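Local coordinates for protein acyl-CoA dehydrogenase (PDB 2PG0) that binds FAD and probably catalyses the alpha-beta dehydrogenation of carrier-bound acyl chains, as an acyl-CoA dehydrogenase family member, at residues A128-G133 against Q157-T162; F199-K204 against A216-Q221; I124-M129 against D168-A173. All blocks are in the same frame, centred on the assembly; numbering follows the deposited sequence.

Overall arrangement
From the N terminus, the chain leaves helix 108-120 and enters strand 125-128, which opens both interaction 3 and interaction 1. Interaction 1 closes first, when the loop after that strand meets 157-162 across a span holding strand 144-148 and the start of strand 151-161. Interaction 3 closes later, at 168-173, so the span of interaction 1 is nested inside it, Ala128 and Met129 serving both. Interaction 2 follows in series as a short closure, 199-204 to 216-221, and pairs with interaction 1 through neighbouring strands 151-161 and 216-220. Together they join the two sheets of the middle domain, and interactions 1 and 3 bring the isoalloxazine ring to that junction.

Interaction 1: A128-G133 against Q157-T162; sequences AMTEPG and QKTFIT. With FAD (flavin-adenine dinucleotide), chain C.
Lys158 NZ is gripped from within the contact by two oxygens, the backbone carbonyl Met129 O at 2.8 Å and the carboxylate of Glu131, whose OE2 receives it on its anti lone pair in a salt bridge. A third acceptor, Ala173 O, belongs to strand 169-175 of the other sheet, while Thr143 OG1 and Ser142 N also bond to the Glu131 carboxylate. The lysine chain bends at CG (chi2 -68°), which carries its methylenes past the Ala128 methyl, CG lying 3.7 Å from Ala128 CB. Replacing Lys158 with a methionine would probably leave the buried Glu131 carboxylate without its charge partner and the loop less firmly held. Thr159 N donates to Thr130 O at 2.8 Å, from above the carbonyl plane. This ties the loop after strand 125-128 to strand 151-161 in the beta domain of the acyl-CoA dehydrogenase fold, where both line the flavin site. Thr130 N and Met129 N converge on FAD O2, and Thr130 OG1 donates to FAD N1 at 2.8 Å. Thr130 CG2 meets Thr159 CG2 at 3.6 Å. Thr162 N and OG1 reach FAD O4 and N5, and Ile161 CD1 touches both Ala128 CA and FAD N3, 3.7 Å from each.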
loop_
_atom_site.group_PDB
_atom_site.type_symbol
_atom_site.label_atom_id
_atom_site.label_comp_id
_atom_site.label_asym_id
_atom_site.label_seq_id
_atom_site.Cartn_x
_atom_site.Cartn_y
_atom_site.Cartn_z
ATOM N N ALA A 128 -28.533 -21.548 -4.236
ATOM C CA ALA A 128 -27.479 -22.363 -4.832
ATOM C C ALA A 128 -27.227 -21.984 -6.285
ATOM O O ALA A 128 -27.991 -22.354 -7.188
ATOM C CB ALA A 128 -27.791 -23.857 -4.696
ATOM N N MET A 129 -26.152 -21.224 -6.477
ATOM C CA MET A 129 -25.720 -20.732 -7.786
ATOM C C MET A 129 -24.422 -21.472 -8.143
ATOM O O MET A 129 -24.346 -22.183 -9.149
ATOM C CB MET A 129 -25.426 -19.215 -7.733
ATOM C CG MET A 129 -26.604 -18.254 -7.444
ATOM S SD MET A 129 -26.070 -16.517 -7.208
ATOM C CE MET A 129 -26.277 -16.354 -5.439
ATOM N N THR A 130 -23.426 -21.324 -7.271
ATOM C CA THR A 130 -22.050 -21.780 -7.500
ATOM C C THR A 130 -21.905 -23.292 -7.690
ATOM O O THR A 130 -22.524 -24.088 -6.978
ATOM C CB THR A 130 -21.141 -21.296 -6.341
ATOM O OG1 THR A 130 -21.328 -19.885 -6.170
ATOM C CG2 THR A 130 -19.665 -21.576 -6.626
ATOM N N GLU A 131 -21.066 -23.669 -8.655
ATOM C CA GLU A 131 -20.785 -25.063 -8.974
ATOM C C GLU A 131 -19.269 -25.313 -8.945
ATOM O O GLU A 131 -18.494 -24.356 -8.985
ATOM C CB GLU A 131 -21.359 -25.402 -10.354
ATOM C CG GLU A 131 -22.865 -25.143 -10.473
ATOM C CD GLU A 131 -23.449 -25.626 -11.782
ATOM O OE1 GLU A 131 -22.673 -26.028 -12.673
ATOM O OE2 GLU A 131 -24.694 -25.586 -11.931
ATOM N N PRO A 132 -18.839 -26.592 -8.844
ATOM C CA PRO A 132 -17.396 -26.854 -8.866
ATOM C C PRO A 132 -16.682 -26.158 -10.029
ATOM O O PRO A 132 -15.594 -25.618 -9.833
ATOM C CB PRO A 132 -17.325 -28.371 -9.010
ATOM C CG PRO A 132 -18.568 -28.840 -8.298
ATOM C CD PRO A 132 -19.611 -27.840 -8.692
ATOM N N GLY A 133 -17.314 -26.137 -11.201
ATOM C CA GLY A 133 -16.711 -25.582 -12.410
ATOM C C GLY A 133 -16.899 -24.096 -12.661
ATOM O O GLY A 133 -16.223 -23.524 -13.527
ATOM N N GLN A 157 -24.383 -30.324 -9.459
ATOM C CA GLN A 157 -23.736 -30.197 -8.168
ATOM C C GLN A 157 -23.556 -28.716 -7.890
ATOM O O GLN A 157 -23.190 -27.941 -8.780
ATOM C CB GLN A 157 -22.389 -30.925 -8.175
ATOM C CG GLN A 157 -21.615 -30.885 -6.860
ATOM C CD GLN A 157 -20.333 -31.709 -6.906
ATOM O OE1 GLN A 157 -20.204 -32.627 -7.713
ATOM N NE2 GLN A 157 -19.391 -31.393 -6.024
ATOM N N LYS A 158 -23.863 -28.333 -6.655
ATOM C CA LYS A 158 -23.691 -26.966 -6.193
ATOM C C LYS A 158 -22.712 -26.985 -5.038
ATOM O O LYS A 158 -22.661 -27.950 -4.280
ATOM C CB LYS A 158 -25.034 -26.361 -5.765
ATOM C CG LYS A 158 -26.054 -26.228 -6.901
ATOM C CD LYS A 158 -25.620 -25.185 -7.914
ATOM C CE LYS A 158 -26.652 -24.981 -8.998
ATOM N NZ LYS A 158 -26.112 -24.108 -10.084
ATOM N N THR A 159 -21.929 -25.921 -4.904
ATOM C CA THR A 159 -20.821 -25.935 -3.961
ATOM C C THR A 159 -20.810 -24.663 -3.109
ATOM O O THR A 159 -21.317 -23.623 -3.535
ATOM C CB THR A 159 -19.476 -26.135 -4.707
ATOM O OG1 THR A 159 -18.400 -26.278 -3.765
ATOM C CG2 THR A 159 -19.200 -24.966 -5.606
ATOM N N PHE A 160 -20.240 -24.777 -1.907
ATOM C CA PHE A 160 -20.158 -23.673 -0.938
ATOM C C PHE A 160 -21.523 -23.106 -0.515
ATOM O O PHE A 160 -21.665 -21.890 -0.352
ATOM C CB PHE A 160 -19.317 -22.505 -1.475
ATOM C CG PHE A 160 -17.979 -22.891 -2.034
ATOM C CD1 PHE A 160 -17.046 -23.570 -1.262
ATOM C CD2 PHE A 160 -17.632 -22.507 -3.328
ATOM C CE1 PHE A 160 -15.791 -23.907 -1.786
ATOM C CE2 PHE A 160 -16.384 -22.834 -3.856
ATOM C CZ PHE A 160 -15.465 -23.529 -3.084
ATOM N N ILE A 161 -22.522 -23.956 -0.310
ATOM C CA ILE A 161 -23.869 -23.441 -0.051
ATOM C C ILE A 161 -24.076 -23.104 1.434
ATOM O O ILE A 161 -24.031 -23.982 2.297
ATOM C CB ILE A 161 -24.975 -24.409 -0.584
ATOM C CG1 ILE A 161 -24.791 -24.660 -2.093
ATOM C CG2 ILE A 161 -26.398 -23.871 -0.257
ATOM C CD1 ILE A 161 -24.520 -23.402 -2.952
ATOM N N THR A 162 -24.283 -21.822 1.710
ATOM C CA THR A 162 -24.546 -21.328 3.071
ATOM C C THR A 162 -25.897 -21.904 3.535
ATOM O O THR A 162 -26.823 -22.020 2.727
ATOM C CB THR A 162 -24.551 -19.786 3.083
ATOM O OG1 THR A 162 -23.263 -19.308 2.671
ATOM C CG2 THR A 162 -24.855 -19.229 4.482
HETATM P PA FAD C . -13.447 -18.547 -9.379
HETATM O O1A FAD C . -12.935 -19.840 -9.938
HETATM O O2A FAD C . -14.644 -18.003 -10.117
HETATM O O5B FAD C . -12.251 -17.460 -9.367
HETATM C C5B FAD C . -11.004 -17.769 -8.762
HETATM C C4B FAD C . -10.158 -16.495 -8.737
HETATM O O4B FAD C . -9.982 -16.037 -10.069
HETATM C C3B FAD C . -10.870 -15.379 -7.974
HETATM O O3B FAD C . -9.941 -14.596 -7.256
HETATM C C2B FAD C . -11.463 -14.525 -9.069
HETATM O O2B FAD C . -11.689 -13.184 -8.675
HETATM C C1B FAD C . -10.405 -14.685 -10.161
HETATM N N9A FAD C . -10.973 -14.344 -11.478
HETATM C C8A FAD C . -11.933 -15.032 -12.180
HETATM N N7A FAD C . -12.182 -14.363 -13.327
HETATM C C5A FAD C . -11.398 -13.263 -13.365
HETATM C C6A FAD C . -11.253 -12.245 -14.300
HETATM N N6A FAD C . -12.070 -12.188 -15.357
HETATM N N1A FAD C . -10.356 -11.224 -14.056
HETATM C C2A FAD C . -9.597 -11.209 -12.899
HETATM N N3A FAD C . -9.733 -12.231 -11.975
HETATM C C4A FAD C . -10.628 -13.237 -12.205
HETATM N N1 FAD C . -22.314 -19.601 -3.614
HETATM C C2 FAD C . -23.689 -19.701 -3.724
HETATM O O2 FAD C . -24.208 -19.776 -4.840
HETATM N N3 FAD C . -24.479 -19.732 -2.582
HETATM C C4 FAD C . -23.893 -19.665 -1.333
HETATM O O4 FAD C . -24.601 -19.707 -0.325
HETATM C C4X FAD C . -22.503 -19.550 -1.223
HETATM N N5 FAD C . -21.902 -19.477 0.024
HETATM C C5X FAD C . -20.527 -19.394 0.142
HETATM C C6 FAD C . -19.957 -19.347 1.409
HETATM C C7 FAD C . -18.574 -19.257 1.541
HETATM C C7M FAD C . -18.007 -19.196 2.932
HETATM C C8 FAD C . -17.761 -19.217 0.392
HETATM C C8M FAD C . -16.263 -19.121 0.458
HETATM C C9 FAD C . -18.336 -19.273 -0.871
HETATM C C9A FAD C . -19.726 -19.356 -1.009
HETATM N N10 FAD C . -20.324 -19.401 -2.270
HETATM C C10 FAD C . -21.708 -19.520 -2.374
HETATM C "C1'" FAD C . -19.511 -19.280 -3.541
HETATM C "C2'" FAD C . -18.843 -17.920 -3.803
HETATM O "O2'" FAD C . -19.743 -16.928 -4.253
HETATM C "C3'" FAD C . -17.764 -18.152 -4.857
HETATM O "O3'" FAD C . -16.682 -18.771 -4.194
HETATM C "C4'" FAD C . -17.286 -16.882 -5.579
HETATM O "O4'" FAD C . -18.293 -16.336 -6.412
HETATM C "C5'" FAD C . -16.038 -17.139 -6.424
HETATM O "O5'" FAD C . -16.224 -18.252 -7.280
HETATM P P FAD C . -15.127 -19.425 -7.280
HETATM O O1P FAD C . -14.871 -19.903 -5.874
HETATM O O2P FAD C . -15.576 -20.540 -8.183
HETATM O O3P FAD C . -13.763 -18.736 -7.810
HETATM O O HOH W 1 -23.063 -29.139 -11.903
#

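Interaction 2: F199-K204 against A216-Q221; sequences FTRGRK and AELFFQ
Phe199 reaches across to Leu218 and Phe220 with its CG anti to the backbone N (chi1 167°), a torsion that carries the ring from CB toward the 216-220 strand. CG comes within 4.1 Å of Phe220 CE1, and CD1 comes closer still, 3.5 Å from the same atom. Next along the ring, CE1 meets Leu218 CD2 at 3.8 Å, that methyl lying at the ring edge. CZ, at the tip, sits over one face of the Arg201 guanidinium, offset toward its rim. The Phe199 and Phe220 planes are nearly parallel, at 11°, but so far slid that the rings barely overlap. Strands 199-201 and 216-220 form an antiparallel ladder in the five-stranded sheet of the middle domain; Thr200 and Phe219 are its hydrogen-bonded pair, and Gly202 N continues the ladder to Glu217 O at 2.9 Å. Phe199, Arg201, Leu218 and Phe220 share one face, and Ile170 and Val192 of the other sheet pack against it. Arg201 CG lies alongside Leu218 CD2, and beyond it the guanidinium donates to the carbonyls of Gly164 and Ala167. On the opposite face the Phe219 ring presents its edge to Gly202 CA, and Thr200 OG1 stands 3.4 Å from Phe219 CB.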
loop_
_atom_site.group_PDB
_atom_site.type_symbol
_atom_site.label_atom_id
_atom_site.label_comp_id
_atom_site.label_asym_id
_atom_site.label_seq_id
_atom_site.Cartn_x
_atom_site.Cartn_y
_atom_site.Cartn_z
ATOM N N PHE A 199 -32.041 -35.751 -4.311
ATOM C CA PHE A 199 -31.368 -34.593 -3.728
ATOM C C PHE A 199 -30.659 -35.026 -2.453
ATOM O O PHE A 199 -31.297 -35.487 -1.503
ATOM C CB PHE A 199 -32.400 -33.482 -3.460
ATOM C CG PHE A 199 -31.908 -32.355 -2.574
ATOM C CD1 PHE A 199 -30.663 -31.759 -2.782
ATOM C CD2 PHE A 199 -32.722 -31.858 -1.555
ATOM C CE1 PHE A 199 -30.225 -30.705 -1.963
ATOM C CE2 PHE A 199 -32.298 -30.803 -0.741
ATOM C CZ PHE A 199 -31.043 -30.234 -0.943
ATOM N N THR A 200 -29.334 -34.907 -2.449
ATOM C CA THR A 200 -28.543 -35.212 -1.265
ATOM C C THR A 200 -27.601 -34.056 -0.939
ATOM O O THR A 200 -27.452 -33.116 -1.724
ATOM C CB THR A 200 -27.729 -36.524 -1.409
ATOM O OG1 THR A 200 -26.809 -36.404 -2.502
ATOM C CG2 THR A 200 -28.654 -37.723 -1.631
ATOM N N ARG A 201 -26.975 -34.137 0.230
ATOM C CA ARG A 201 -26.093 -33.080 0.696
ATOM C C ARG A 201 -24.758 -33.684 1.125
ATOM O O ARG A 201 -24.693 -34.840 1.560
ATOM C CB ARG A 201 -26.770 -32.311 1.840
ATOM C CG ARG A 201 -28.203 -31.883 1.490
ATOM C CD ARG A 201 -29.106 -31.743 2.701
ATOM N NE ARG A 201 -29.328 -30.340 2.993
ATOM C CZ ARG A 201 -30.504 -29.718 2.963
ATOM N NH1 ARG A 201 -31.641 -30.361 2.690
ATOM N NH2 ARG A 201 -30.531 -28.431 3.240
ATOM N N GLY A 202 -23.687 -32.910 0.977
ATOM C CA GLY A 202 -22.380 -33.365 1.417
ATOM C C GLY A 202 -22.212 -33.159 2.909
ATOM O O GLY A 202 -23.037 -32.501 3.553
ATOM N N ARG A 203 -21.150 -33.743 3.458
ATOM C CA ARG A 203 -20.726 -33.465 4.829
ATOM C C ARG A 203 -20.360 -31.981 4.930
ATOM O O ARG A 203 -19.928 -31.380 3.939
ATOM C CB ARG A 203 -19.527 -34.347 5.215
ATOM C CG ARG A 203 -18.312 -34.246 4.275
ATOM C CD ARG A 203 -17.022 -34.766 4.938
ATOM N NE ARG A 203 -15.811 -34.359 4.211
ATOM C CZ ARG A 203 -14.883 -35.192 3.732
ATOM N NH1 ARG A 203 -14.999 -36.509 3.894
ATOM N NH2 ARG A 203 -13.824 -34.703 3.091
ATOM N N LYS A 204 -20.540 -31.380 6.107
ATOM C CA LYS A 204 -20.206 -29.963 6.252
ATOM C C LYS A 204 -18.736 -29.726 5.895
ATOM O O LYS A 204 -17.856 -30.496 6.284
ATOM C CB LYS A 204 -20.554 -29.409 7.641
ATOM C CG LYS A 204 -19.947 -30.160 8.808
ATOM C CD LYS A 204 -20.552 -29.706 10.150
ATOM C CE LYS A 204 -21.816 -30.486 10.499
ATOM N NZ LYS A 204 -22.040 -30.471 11.964
ATOM N N ALA A 216 -22.095 -26.421 2.828
ATOM C CA ALA A 216 -22.064 -27.760 2.248
ATOM C C ALA A 216 -22.287 -27.765 0.743
ATOM O O ALA A 216 -22.800 -26.797 0.167
ATOM C CB ALA A 216 -23.094 -28.671 2.939
ATOM N N GLU A 217 -21.897 -28.871 0.116
ATOM C CA GLU A 217 -22.204 -29.102 -1.290
ATOM C C GLU A 217 -23.572 -29.768 -1.390
ATOM O O GLU A 217 -23.996 -30.467 -0.464
ATOM C CB GLU A 217 -21.143 -29.988 -1.946
ATOM C CG GLU A 217 -19.752 -29.365 -1.997
ATOM C CD GLU A 217 -18.822 -30.108 -2.936
ATOM O OE1 GLU A 217 -18.396 -31.235 -2.598
ATOM O OE2 GLU A 217 -18.516 -29.560 -4.017
ATOM N N LEU A 218 -24.254 -29.536 -2.510
ATOM C CA LEU A 218 -25.551 -30.151 -2.786
ATOM C C LEU A 218 -25.436 -30.981 -4.051
ATOM O O LEU A 218 -24.781 -30.566 -5.005
ATOM C CB LEU A 218 -26.641 -29.089 -2.959
ATOM C CG LEU A 218 -26.870 -28.109 -1.797
ATOM C CD1 LEU A 218 -27.917 -27.071 -2.171
ATOM C CD2 LEU A 218 -27.263 -28.828 -0.506
ATOM N N PHE A 219 -26.085 -32.144 -4.052
ATOM C CA PHE A 219 -26.014 -33.071 -5.179
ATOM C C PHE A 219 -27.407 -33.387 -5.695
ATOM O O PHE A 219 -28.317 -33.688 -4.916
ATOM C CB PHE A 219 -25.289 -34.353 -4.768
ATOM C CG PHE A 219 -23.897 -34.118 -4.247
ATOM C CD1 PHE A 219 -22.825 -33.975 -5.125
ATOM C CD2 PHE A 219 -23.655 -34.041 -2.876
ATOM C CE1 PHE A 219 -21.526 -33.756 -4.642
ATOM C CE2 PHE A 219 -22.359 -33.819 -2.385
ATOM C CZ PHE A 219 -21.298 -33.673 -3.277
ATOM N N PHE A 220 -27.563 -33.293 -7.011
ATOM C CA PHE A 220 -28.821 -33.604 -7.667
ATOM C C PHE A 220 -28.541 -34.710 -8.672
ATOM O O PHE A 220 -27.887 -34.480 -9.699
ATOM C CB PHE A 220 -29.406 -32.360 -8.351
ATOM C CG PHE A 220 -29.564 -31.168 -7.430
ATOM C CD1 PHE A 220 -30.678 -31.051 -6.598
ATOM C CD2 PHE A 220 -28.597 -30.165 -7.393
ATOM C CE1 PHE A 220 -30.823 -29.954 -5.746
ATOM C CE2 PHE A 220 -28.734 -29.066 -6.545
ATOM C CZ PHE A 220 -29.846 -28.959 -5.718
ATOM N N GLN A 221 -28.997 -35.914 -8.336
ATOM C CA GLN A 221 -28.879 -37.076 -9.205
ATOM C C GLN A 221 -30.290 -37.504 -9.595
ATOM O O GLN A 221 -30.981 -38.183 -8.830
ATOM C CB GLN A 221 -28.098 -38.198 -8.504
ATOM C CG GLN A 221 -26.627 -37.816 -8.230
ATOM C CD GLN A 221 -25.921 -38.707 -7.213
ATOM O OE1 GLN A 221 -25.422 -38.217 -6.192
ATOM N NE2 GLN A 221 -25.860 -40.016 -7.490
HETATM O O HOH W 2 -27.895 -37.095 -4.981
HETATM O O HOH W 3 -20.295 -30.848 1.323
#

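Interaction 3: I124-M129 against D168-A173; sequences ITAIAM and DLIVVA. With FAD (flavin-adenine dinucleotide), chain C.
Asp168 and Ile124 meet at the start of the pairing, where the aspartate turns its carboxylate back across the strand gap and OD2 takes the Ile124 N-H on its anti lone pair at 2.8 Å, nearly straight at 166°. With CG anti to its own carbonyl carbon (chi1 -51°), the carboxylate passes beside Ile124, whose CB lies 3.7 Å from OD2. Ile124 O answers by accepting from both Asp168 N and Leu169 N, so this residue is held at both backbone polar atoms. The same carboxylate forms salt bridges to Arg194 and Arg44, which would be expected to favour its charged form. Beyond this point strands 125-128 and 169-173 run parallel, 14° apart, at one edge of a four-stranded mixed sheet in the middle domain, and the ladder of backbone hydrogen bonds runs from Ala126 N to Leu169 O as far as Ala173 N to Ala128 O. Thr125, Ile127, Leu169 and Val171 lie on the face toward helix 89-105. There Thr125 turns its methyl CG2 toward Leu169 CB, 4.1 Å away, while its OG1 bonds to His94; Ile127 lays CG1 beside Val171, 3.6 Å from Val171 O. On the face of Ala126, Ala128 and Ile170, the Ala126 methyl faces Ile170 CG1 at 4.2 Å, and Ile170 CG2 reaches toward the Ala128 methyl at 3.9 Å. Ile161 packs against Ala126 and Leu218 against Ile170, closing the seam with the second sheet. At the far end of strand 125-128, Ile127 O accepts the N3 hydrogen of the flavin at 2.9 Å.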
loop_
_atom_site.group_PDB
_atom_site.type_symbol
_atom_site.label_atom_id
_atom_site.label_comp_id
_atom_site.label_asym_id
_atom_site.label_seq_id
_atom_site.Cartn_x
_atom_site.Cartn_y
_atom_site.Cartn_z
ATOM N N ILE A 124 -36.042 -23.033 6.690
ATOM C CA ILE A 124 -34.813 -22.268 6.548
ATOM C C ILE A 124 -34.448 -22.309 5.066
ATOM O O ILE A 124 -34.580 -23.349 4.431
ATOM C CB ILE A 124 -33.690 -22.867 7.434
ATOM C CG1 ILE A 124 -34.074 -22.725 8.918
ATOM C CG2 ILE A 124 -32.323 -22.213 7.143
ATOM C CD1 ILE A 124 -33.088 -23.356 9.880
ATOM N N THR A 125 -34.006 -21.178 4.526
ATOM C CA THR A 125 -33.727 -21.072 3.098
ATOM C C THR A 125 -32.241 -20.990 2.761
ATOM O O THR A 125 -31.411 -20.608 3.592
ATOM C CB THR A 125 -34.455 -19.860 2.461
ATOM O OG1 THR A 125 -34.017 -18.651 3.083
ATOM C CG2 THR A 125 -35.974 -19.983 2.612
ATOM N N ALA A 126 -31.933 -21.333 1.511
ATOM C CA ALA A 126 -30.588 -21.218 0.959
ATOM C C ALA A 126 -30.698 -20.901 -0.525
ATOM O O ALA A 126 -31.752 -21.092 -1.138
ATOM C CB ALA A 126 -29.822 -22.502 1.160
ATOM N N ILE A 127 -29.611 -20.399 -1.095
ATOM C CA ILE A 127 -29.562 -20.149 -2.531
ATOM C C ILE A 127 -28.328 -20.832 -3.127
ATOM O O ILE A 127 -27.226 -20.737 -2.567
ATOM C CB ILE A 127 -29.654 -18.634 -2.856
ATOM C CG1 ILE A 127 -29.754 -18.412 -4.371
ATOM C CG2 ILE A 127 -28.505 -17.831 -2.186
ATOM C CD1 ILE A 127 -30.425 -17.111 -4.760
ATOM N N ALA A 128 -28.533 -21.548 -4.236
ATOM C CA ALA A 128 -27.479 -22.363 -4.832
ATOM C C ALA A 128 -27.227 -21.984 -6.285
ATOM O O ALA A 128 -27.991 -22.354 -7.188
ATOM C CB ALA A 128 -27.791 -23.857 -4.696
ATOM N N MET A 129 -26.152 -21.224 -6.477
ATOM C CA MET A 129 -25.720 -20.732 -7.786
ATOM C C MET A 129 -24.422 -21.472 -8.143
ATOM O O MET A 129 -24.346 -22.183 -9.149
ATOM C CB MET A 129 -25.426 -19.215 -7.733
ATOM C CG MET A 129 -26.604 -18.254 -7.444
ATOM S SD MET A 129 -26.070 -16.517 -7.208
ATOM C CE MET A 129 -26.277 -16.354 -5.439
ATOM N N ASP A 168 -34.284 -26.062 4.223
ATOM C CA ASP A 168 -35.455 -26.863 3.869
ATOM C C ASP A 168 -35.999 -26.462 2.505
ATOM O O ASP A 168 -36.729 -27.230 1.864
ATOM C CB ASP A 168 -36.545 -26.661 4.922
ATOM C CG ASP A 168 -36.033 -26.859 6.329
ATOM O OD1 ASP A 168 -35.743 -28.018 6.696
ATOM O OD2 ASP A 168 -35.915 -25.851 7.066
ATOM N N LEU A 169 -35.669 -25.242 2.091
ATOM C CA LEU A 169 -36.035 -24.693 0.792
ATOM C C LEU A 169 -34.767 -24.148 0.149
ATOM O O LEU A 169 -34.118 -23.276 0.716
ATOM C CB LEU A 169 -37.025 -23.534 0.947
ATOM C CG LEU A 169 -38.473 -23.759 1.380
ATOM C CD1 LEU A 169 -39.216 -22.438 1.244
ATOM C CD2 LEU A 169 -39.157 -24.835 0.542
ATOM N N ILE A 170 -34.411 -24.655 -1.024
ATOM C CA ILE A 170 -33.207 -24.168 -1.698
ATOM C C ILE A 170 -33.582 -23.585 -3.063
ATOM O O ILE A 170 -34.152 -24.279 -3.902
ATOM C CB ILE A 170 -32.109 -25.277 -1.823
ATOM C CG1 ILE A 170 -31.779 -25.907 -0.460
ATOM C CG2 ILE A 170 -30.831 -24.710 -2.438
ATOM C CD1 ILE A 170 -32.667 -27.108 -0.080
ATOM N N VAL A 171 -33.292 -22.302 -3.262
ATOM C CA VAL A 171 -33.463 -21.676 -4.576
ATOM C C VAL A 171 -32.273 -22.078 -5.464
ATOM O O VAL A 171 -31.137 -21.665 -5.220
ATOM C CB VAL A 171 -33.604 -20.144 -4.476
ATOM C CG1 VAL A 171 -33.712 -19.518 -5.872
ATOM C CG2 VAL A 171 -34.824 -19.761 -3.610
ATOM N N VAL A 172 -32.544 -22.902 -6.476
ATOM C CA VAL A 172 -31.485 -23.489 -7.309
ATOM C C VAL A 172 -31.450 -22.888 -8.721
ATOM O O VAL A 172 -32.457 -22.898 -9.433
ATOM C CB VAL A 172 -31.600 -25.039 -7.382
ATOM C CG1 VAL A 172 -30.475 -25.641 -8.231
ATOM C CG2 VAL A 172 -31.583 -25.644 -5.975
ATOM N N ALA A 173 -30.286 -22.368 -9.113
ATOM C CA ALA A 173 -30.080 -21.881 -10.479
ATOM C C ALA A 173 -29.662 -23.058 -11.353
ATOM O O ALA A 173 -28.670 -23.728 -11.074
ATOM C CB ALA A 173 -29.025 -20.770 -10.516
HETATM P PA FAD C . -13.447 -18.547 -9.379
HETATM O O1A FAD C . -12.935 -19.840 -9.938
HETATM O O2A FAD C . -14.644 -18.003 -10.117
HETATM O O5B FAD C . -12.251 -17.460 -9.367
HETATM C C5B FAD C . -11.004 -17.769 -8.762
HETATM C C4B FAD C . -10.158 -16.495 -8.737
HETATM O O4B FAD C . -9.982 -16.037 -10.069
HETATM C C3B FAD C . -10.870 -15.379 -7.974
HETATM O O3B FAD C . -9.941 -14.596 -7.256
HETATM C C2B FAD C . -11.463 -14.525 -9.069
HETATM O O2B FAD C . -11.689 -13.184 -8.675
HETATM C C1B FAD C . -10.405 -14.685 -10.161
HETATM N N9A FAD C . -10.973 -14.344 -11.478
HETATM C C8A FAD C . -11.933 -15.032 -12.180
HETATM N N7A FAD C . -12.182 -14.363 -13.327
HETATM C C5A FAD C . -11.398 -13.263 -13.365
HETATM C C6A FAD C . -11.253 -12.245 -14.300
HETATM N N6A FAD C . -12.070 -12.188 -15.357
HETATM N N1A FAD C . -10.356 -11.224 -14.056
HETATM C C2A FAD C . -9.597 -11.209 -12.899
HETATM N N3A FAD C . -9.733 -12.231 -11.975
HETATM C C4A FAD C . -10.628 -13.237 -12.205
HETATM N N1 FAD C . -22.314 -19.601 -3.614
HETATM C C2 FAD C . -23.689 -19.701 -3.724
HETATM O O2 FAD C . -24.208 -19.776 -4.840
HETATM N N3 FAD C . -24.479 -19.732 -2.582
HETATM C C4 FAD C . -23.893 -19.665 -1.333
HETATM O O4 FAD C . -24.601 -19.707 -0.325
HETATM C C4X FAD C . -22.503 -19.550 -1.223
HETATM N N5 FAD C . -21.902 -19.477 0.024
HETATM C C5X FAD C . -20.527 -19.394 0.142
HETATM C C6 FAD C . -19.957 -19.347 1.409
HETATM C C7 FAD C . -18.574 -19.257 1.541
HETATM C C7M FAD C . -18.007 -19.196 2.932
HETATM C C8 FAD C . -17.761 -19.217 0.392
HETATM C C8M FAD C . -16.263 -19.121 0.458
HETATM C C9 FAD C . -18.336 -19.273 -0.871
HETATM C C9A FAD C . -19.726 -19.356 -1.009
HETATM N N10 FAD C . -20.324 -19.401 -2.270
HETATM C C10 FAD C . -21.708 -19.520 -2.374
HETATM C "C1'" FAD C . -19.511 -19.280 -3.541
HETATM C "C2'" FAD C . -18.843 -17.920 -3.803
HETATM O "O2'" FAD C . -19.743 -16.928 -4.253
HETATM C "C3'" FAD C . -17.764 -18.152 -4.857
HETATM O "O3'" FAD C . -16.682 -18.771 -4.194
HETATM C "C4'" FAD C . -17.286 -16.882 -5.579
HETATM O "O4'" FAD C . -18.293 -16.336 -6.412
HETATM C "C5'" FAD C . -16.038 -17.139 -6.424
HETATM O "O5'" FAD C . -16.224 -18.252 -7.280
HETATM P P FAD C . -15.127 -19.425 -7.280
HETATM O O1P FAD C . -14.871 -19.903 -5.874
HETATM O O2P FAD C . -15.576 -20.540 -8.183
HETATM O O3P FAD C . -13.763 -18.736 -7.810
#